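Local coordinates for protein thioredoxin (Bacillus cereus, PDB 3ZIT) that probably transfers electrons as a small thioredoxin-like protein of the glutaredoxin family, with a CxxC disulfide at the start of a helix, at residues V18-F21 with L22-N25; E31-V34 with K35-A38. The protein carries 1 engineered substitution. All blocks are in the same frame, centred on the assembly; numbering follows the deposited sequence.

Interaction 1: V18-F21 with L22-N25; sequences VKEF and LKHN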
ATOM      1  N   VAL B  18       0.812   2.791   3.704  1.00  8.55           N
ATOM      2  CA  VAL B  18       1.727   3.838   3.282  1.00  9.09           C
ATOM      3  C   VAL B  18       3.112   3.620   3.823  1.00  8.46           C
ATOM      4  O   VAL B  18       4.096   3.705   3.092  1.00  9.14           O
ATOM      5  CB  VAL B  18       1.148   5.232   3.685  1.00  9.34           C
ATOM      6  CG1 VAL B  18       2.259   6.325   3.583  1.00 11.42           C
ATOM      7  CG2 VAL B  18       0.015   5.551   2.753  1.00 11.72           C
ATOM      8  N   LYS B  19       3.238   3.330   5.133  1.00  8.77           N
ATOM      9  CA  LYS B  19       4.576   3.122   5.688  1.00  9.88           C
ATOM     10  C   LYS B  19       5.270   1.930   5.026  1.00  8.67           C
ATOM     11  O   LYS B  19       6.448   2.010   4.709  1.00  9.90           O
ATOM     12  CB  LYS B  19       4.483   2.921   7.186  1.00 10.59           C
ATOM     13  CG  LYS B  19       4.178   4.143   7.999  1.00 12.94           C
ATOM     14  CD  LYS B  19       3.781   3.780   9.469  1.00 19.98           C
ATOM     15  CE  LYS B  19       3.621   4.718  10.558  1.00 26.08           C
ATOM     16  NZ  LYS B  19       3.580   3.711  11.665  1.00 35.80           N
ATOM     17  N   GLU B  20       4.555   0.828   4.810  1.00  9.54           N
ATOM     18  CA  GLU B  20       5.173  -0.321   4.176  1.00 10.22           C
ATOM     19  C   GLU B  20       5.570  -0.057   2.770  1.00  9.56           C
ATOM     20  O   GLU B  20       6.603  -0.570   2.303  1.00 10.09           O
ATOM     21  CB  GLU B  20       4.296  -1.553   4.353  1.00 12.39           C
ATOM     22  CG  GLU B  20       4.157  -1.949   5.866  1.00 16.11           C
ATOM     23  CD  GLU B  20       5.511  -2.353   6.524  1.00 22.09           C
ATOM     24  OE1 GLU B  20       6.243  -3.080   5.839  1.00 30.70           O
ATOM     25  OE2 GLU B  20       5.830  -1.983   7.715  1.00 28.95           O
ATOM     26  N   PHE B  21       4.744   0.698   2.030  1.00  9.51           N
ATOM     27  CA  PHE B  21       5.086   1.164   0.679  1.00  9.48           C
ATOM     28  C   PHE B  21       6.441   1.971   0.736  1.00  8.15           C
ATOM     29  O   PHE B  21       7.310   1.777  -0.082  1.00  9.62           O
ATOM     30  CB  PHE B  21       3.936   1.949   0.129  1.00  9.97           C
ATOM     31  CG  PHE B  21       4.255   2.659  -1.168  1.00 12.53           C
ATOM     32  CD1 PHE B  21       4.197   1.892  -2.365  1.00 18.58           C
ATOM     33  CD2 PHE B  21       4.618   3.963  -1.210  1.00 16.62           C
ATOM     34  CE1 PHE B  21       4.508   2.412  -3.599  1.00 21.35           C
ATOM     35  CE2 PHE B  21       4.959   4.577  -2.485  1.00 18.32           C
ATOM     36  CZ  PHE B  21       4.839   3.723  -3.628  1.00 20.53           C
ATOM     37  N   LEU B  22       6.484   2.920   1.635  1.00  9.01           N
ATOM     38  CA  LEU B  22       7.700   3.725   1.764  1.00  8.86           C
ATOM     39  C   LEU B  22       8.894   2.868   2.144  1.00  8.98           C
ATOM     40  O   LEU B  22       9.976   3.057   1.559  1.00 10.00           O
ATOM     41  CB  LEU B  22       7.483   4.820   2.815  1.00  9.80           C
ATOM     42  CG  LEU B  22       6.495   5.866   2.424  1.00  9.87           C
ATOM     43  CD1 LEU B  22       6.223   6.778   3.683  1.00 12.27           C
ATOM     44  CD2 LEU B  22       6.809   6.638   1.193  1.00 13.33           C
ATOM     45  N   LYS B  23       8.741   1.917   3.056  1.00  9.04           N
ATOM     46  CA  LYS B  23       9.829   0.993   3.404  1.00 10.58           C
ATOM     47  C   LYS B  23      10.254   0.180   2.236  1.00 10.04           C
ATOM     48  O   LYS B  23      11.441  -0.037   1.990  1.00 11.17           O
ATOM     49  CB  LYS B  23       9.465   0.149   4.582  1.00 12.46           C
ATOM     50  CG  LYS B  23       9.416   0.809   5.872  1.00 15.85           C
ATOM     51  CD  LYS B  23       8.672  -0.070   6.904  1.00 25.88           C
ATOM     52  CE  LYS B  23       9.468  -0.834   7.879  1.00 38.21           C
ATOM     53  NZ  LYS B  23       8.364  -1.517   8.648  1.00 32.73           N
ATOM     54  N   HIS B  24       9.300  -0.361   1.497  1.00 10.67           N
ATOM     55  CA  HIS B  24       9.678  -1.187   0.338  1.00 12.83           C
ATOM     56  C   HIS B  24      10.465  -0.415  -0.728  1.00 10.90           C
ATOM     57  O   HIS B  24      11.305  -1.000  -1.426  1.00 12.81           O
ATOM     58  CB  HIS B  24       8.405  -1.765  -0.262  1.00 13.07           C
ATOM     59  CG  HIS B  24       8.736  -2.765  -1.307  1.00 16.76           C
ATOM     60  ND1 HIS B  24       9.450  -3.912  -1.053  1.00 21.25           N
ATOM     61  CD2 HIS B  24       8.631  -2.638  -2.631  1.00 23.45           C
ATOM     62  CE1 HIS B  24       9.653  -4.508  -2.215  1.00 22.04           C
ATOM     63  NE2 HIS B  24       9.141  -3.763  -3.184  1.00 22.43           N
ATOM     64  N   ASN B  25      10.207   0.880  -0.806  1.00 10.94           N
ATOM     65  CA  ASN B  25      10.918   1.777  -1.660  1.00 11.15           C
ATOM     66  C   ASN B  25      12.153   2.405  -1.027  1.00 10.40           C
ATOM     67  O   ASN B  25      12.726   3.313  -1.591  1.00 11.05           O
ATOM     68  CB  ASN B  25       9.936   2.823  -2.257  1.00 12.00           C
ATOM     69  CG  ASN B  25       9.079   2.216  -3.304  1.00 15.46           C
ATOM     70  OD1 ASN B  25       9.519   2.067  -4.457  1.00 18.04           O
ATOM     71  ND2 ASN B  25       7.816   1.852  -2.934  1.00 15.03           N
TER

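Interaction 2: E31-V34 with K35-A38; sequences EFDV and KKDA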
ATOM      1  N   GLU B  31       8.516   9.325  11.172  1.00  9.38           N
ATOM      2  CA  GLU B  31       7.125   9.180  11.444  1.00  9.28           C
ATOM      3  C   GLU B  31       6.719   9.766  12.747  1.00  8.29           C
ATOM      4  O   GLU B  31       7.550   9.923  13.710  1.00  9.76           O
ATOM      5  CB  GLU B  31       6.630   7.763  11.390  1.00 10.27           C
ATOM      6  CG  GLU B  31       7.104   6.928  12.562  1.00 13.00           C
ATOM      7  CD  GLU B  31       6.743   5.567  12.259  1.00 17.08           C
ATOM      8  OE1 GLU B  31       5.528   5.193  12.428  1.00 22.13           O
ATOM      9  OE2 GLU B  31       7.460   4.889  11.565  1.00 18.28           O
ATOM     10  N   PHE B  32       5.425  10.085  12.924  1.00  8.32           N
ATOM     11  CA  PHE B  32       4.848  10.609  14.101  1.00  8.57           C
ATOM     12  C   PHE B  32       3.508   9.952  14.324  1.00  9.56           C
ATOM     13  O   PHE B  32       2.784   9.711  13.369  1.00 13.48           O
ATOM     14  CB  PHE B  32       4.619  12.100  14.044  1.00 10.60           C
ATOM     15  CG  PHE B  32       5.856  12.835  13.724  1.00 10.91           C
ATOM     16  CD1 PHE B  32       6.751  13.164  14.748  1.00 13.47           C
ATOM     17  CD2 PHE B  32       6.230  13.116  12.429  1.00 12.51           C
ATOM     18  CE1 PHE B  32       7.948  13.808  14.430  1.00 15.37           C
ATOM     19  CE2 PHE B  32       7.413  13.764  12.092  1.00 18.18           C
ATOM     20  CZ  PHE B  32       8.302  14.072  13.123  1.00 17.18           C
ATOM     21  N   ASP B  33       3.169   9.677  15.594  1.00  9.52           N
ATOM     22  CA  ASP B  33       1.872   9.102  16.008  1.00  9.65           C
ATOM     23  C   ASP B  33       1.062  10.208  16.602  1.00  9.72           C
ATOM     24  O   ASP B  33       1.401  10.709  17.651  1.00 11.42           O
ATOM     25  CB  ASP B  33       2.146   7.967  16.959  1.00 11.43           C
ATOM     26  CG  ASP B  33       0.870   7.269  17.436  1.00 12.21           C
ATOM     27  OD1 ASP B  33      -0.109   7.919  17.674  1.00 12.68           O
ATOM     28  OD2 ASP B  33       0.955   6.005  17.629  1.00 16.21           O
ATOM     29  N   VAL B  34       0.008  10.628  15.893  1.00  9.20           N
ATOM     30  CA  VAL B  34      -0.779  11.767  16.319  1.00  9.37           C
ATOM     31  C   VAL B  34      -1.674  11.489  17.491  1.00 10.44           C
ATOM     32  O   VAL B  34      -2.286  12.399  18.010  1.00 13.53           O
ATOM     33  CB  VAL B  34      -1.502  12.424  15.124  1.00 10.39           C
ATOM     34  CG1 VAL B  34      -0.560  12.877  14.075  1.00 10.74           C
ATOM     35  CG2 VAL B  34      -2.613  11.530  14.547  1.00 12.22           C
ATOM     36  N   LYS B  35      -1.851  10.218  17.888  1.00 10.42           N
ATOM     37  CA  LYS B  35      -2.571   9.941  19.134  1.00 11.67           C
ATOM     38  C   LYS B  35      -1.630  10.149  20.310  1.00 11.28           C
ATOM     39  O   LYS B  35      -2.032  10.640  21.347  1.00 14.42           O
ATOM     40  CB  LYS B  35      -3.126   8.515  19.114  1.00 13.37           C
ATOM     41  CG  LYS B  35      -4.347   8.308  18.251  1.00 16.10           C
ATOM     42  CD  LYS B  35      -5.570   8.880  18.940  1.00 19.43           C
ATOM     43  CE  LYS B  35      -6.821   8.474  18.121  1.00 22.09           C
ATOM     44  NZ  LYS B  35      -7.083   9.447  17.012  1.00 32.62           N
ATOM     45  N   LYS B  36      -0.364   9.746  20.204  1.00 11.74           N
ATOM     46  CA  LYS B  36       0.630   9.748  21.296  1.00 11.91           C
ATOM     47  C   LYS B  36       1.409  11.003  21.366  1.00 11.98           C
ATOM     48  O   LYS B  36       2.058  11.245  22.371  1.00 17.74           O
ATOM     49  CB  LYS B  36       1.561   8.557  21.140  1.00 12.48           C
ATOM     50  CG  LYS B  36       0.844   7.226  21.192  1.00 12.70           C
ATOM     51  CD  LYS B  36       1.849   6.069  20.997  1.00 15.86           C
ATOM     52  CE  LYS B  36       1.289   4.656  20.959  1.00 16.95           C
ATOM     53  NZ  LYS B  36       0.194   4.507  20.004  1.00 16.13           N
ATOM     54  N   ASP B  37       1.477  11.797  20.310  1.00 13.18           N
ATOM     55  CA  ASP B  37       2.294  12.977  20.226  1.00 13.23           C
ATOM     56  C   ASP B  37       1.373  14.176  19.897  1.00 12.46           C
ATOM     57  O   ASP B  37       1.003  14.388  18.766  1.00 12.44           O
ATOM     58  CB  ASP B  37       3.394  12.764  19.217  1.00 13.10           C
ATOM     59  CG  ASP B  37       4.318  13.936  18.997  1.00 13.99           C
ATOM     60  OD1 ASP B  37       3.980  15.078  19.424  1.00 16.04           O
ATOM     61  OD2 ASP B  37       5.381  13.805  18.309  1.00 17.94           O
ATOM     62  N   ALA B  38       0.965  14.922  20.937  1.00 15.19           N
ATOM     63  CA  ALA B  38       0.068  16.051  20.777  1.00 17.18           C
ATOM     64  C   ALA B  38       0.677  17.137  19.898  1.00 14.43           C
ATOM     65  O   ALA B  38      -0.054  17.802  19.169  1.00 14.99           O
ATOM     66  CB  ALA B  38      -0.277  16.588  22.143  1.00 18.76           C
TER

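Interaction 1: V18-F21 with L22-N25
Asn25, just past the last turn of helix 13-24, folds back on Phe21 and grips its carbonyl twice. Along the Asn25 side chain, CB lies 3.6 Å from Phe21 O and CG at a similar distance. The tip, ND2, donates to Phe21 O over 2.9 Å, with the acceptor close to the amide plane. Asn25 N donates to the same Phe21 O over 3.1 Å, and the two donors reach it from opposite faces of the carbonyl plane. ND2 also sits over one face of the Phe21 ring, offset toward the rim and 3.4 Å from CE1, the ring and amide planes being 54° apart. Phe21 CG stands anti to its own N (chi1 171°), beside the carbonyl carbon whose oxygen Asn25 binds. The preceding turns keep regular i to i+4 bonds, among them Leu22 N to Val18 O at 2.9 Å. Glu20 and Lys23 run alongside each other; Lys23, bent at chi3, brings NZ to the syn side of Glu20 OE2, somewhat out of the carboxylate plane, in a 2.7 Å salt bridge. Val18 CG1 and Leu22 CD1 lie side by side at 4.0 Å. This helix is the crossover of a beta-alpha-beta unit: Leu22 packs on Val6 of strand 4-8, Val18 and Leu22 meet Leu71 and Leu75 of helix 68-75, respectively, and Phe21 touches Phe66 of the second subunit.

Interaction 2: E31-V34 with K35-A38
Asp33 and Lys36 cross at an angle, the lysine chain passing over the carboxylate from CG to its tip. Lys36 is extended until chi4 (52°), where a bend turns NZ back onto Asp33 OD2 in a 2.9 Å salt bridge that arrives from above the carboxylate plane. Asp33 CG stands anti to its own N (chi1 -179°), beside the carbonyl carbon, and this carries the carboxylate toward the following N-H groups, which OD1 meets. Lys35 N donates to Asp33 OD1 over 2.9 Å, nearly along the C-O bond. That bond, from two residues on, makes an Asx turn at the end of edge strand 30-33 in a thioredoxin-like sheet. A second donor, Lys36 N, reaches Asp33 OD1 over 3.1 Å from well above the plane. Three bonds thus limit rotation of the carboxylate. Asp33 O accepts Asp37 N at 2.9 Å and, weakly, Lys36 N as well. Phe32 and Asp37 point the same way from the chain, with ring and carboxylate planes 71° apart and Asp37 OD2 3.9 Å from Phe32 CD1. Asp37 is the N-cap of helix 38-47, its OD1 accepting Ala40 N; the Phe32 ring also has a cation-pi partner in Arg43.

Overall arrangement
From the N terminus, the chain runs through strand 4-8 and the Cys12-Cys15 disulfide, which straddles the start of helix 13-24, to the last turns of that helix, where interaction 1 lies. A short connection leads into strand 30-33, and interaction 2 turns the chain from that strand into helix 38-47. The two are in series, neither nested nor crossed, and each is local, so neither closes a long loop. Their centres lie about 19 Å apart, yet they touch through a salt bridge of 2.6 Å between Lys19 NZ and Glu31 OE1, which ties the crossover helix to the edge strand. Strand 4-8 is common ground: Lys19 touches its engineered Ala8, and Phe32 and Val34 form backbone hydrogen bonds with it.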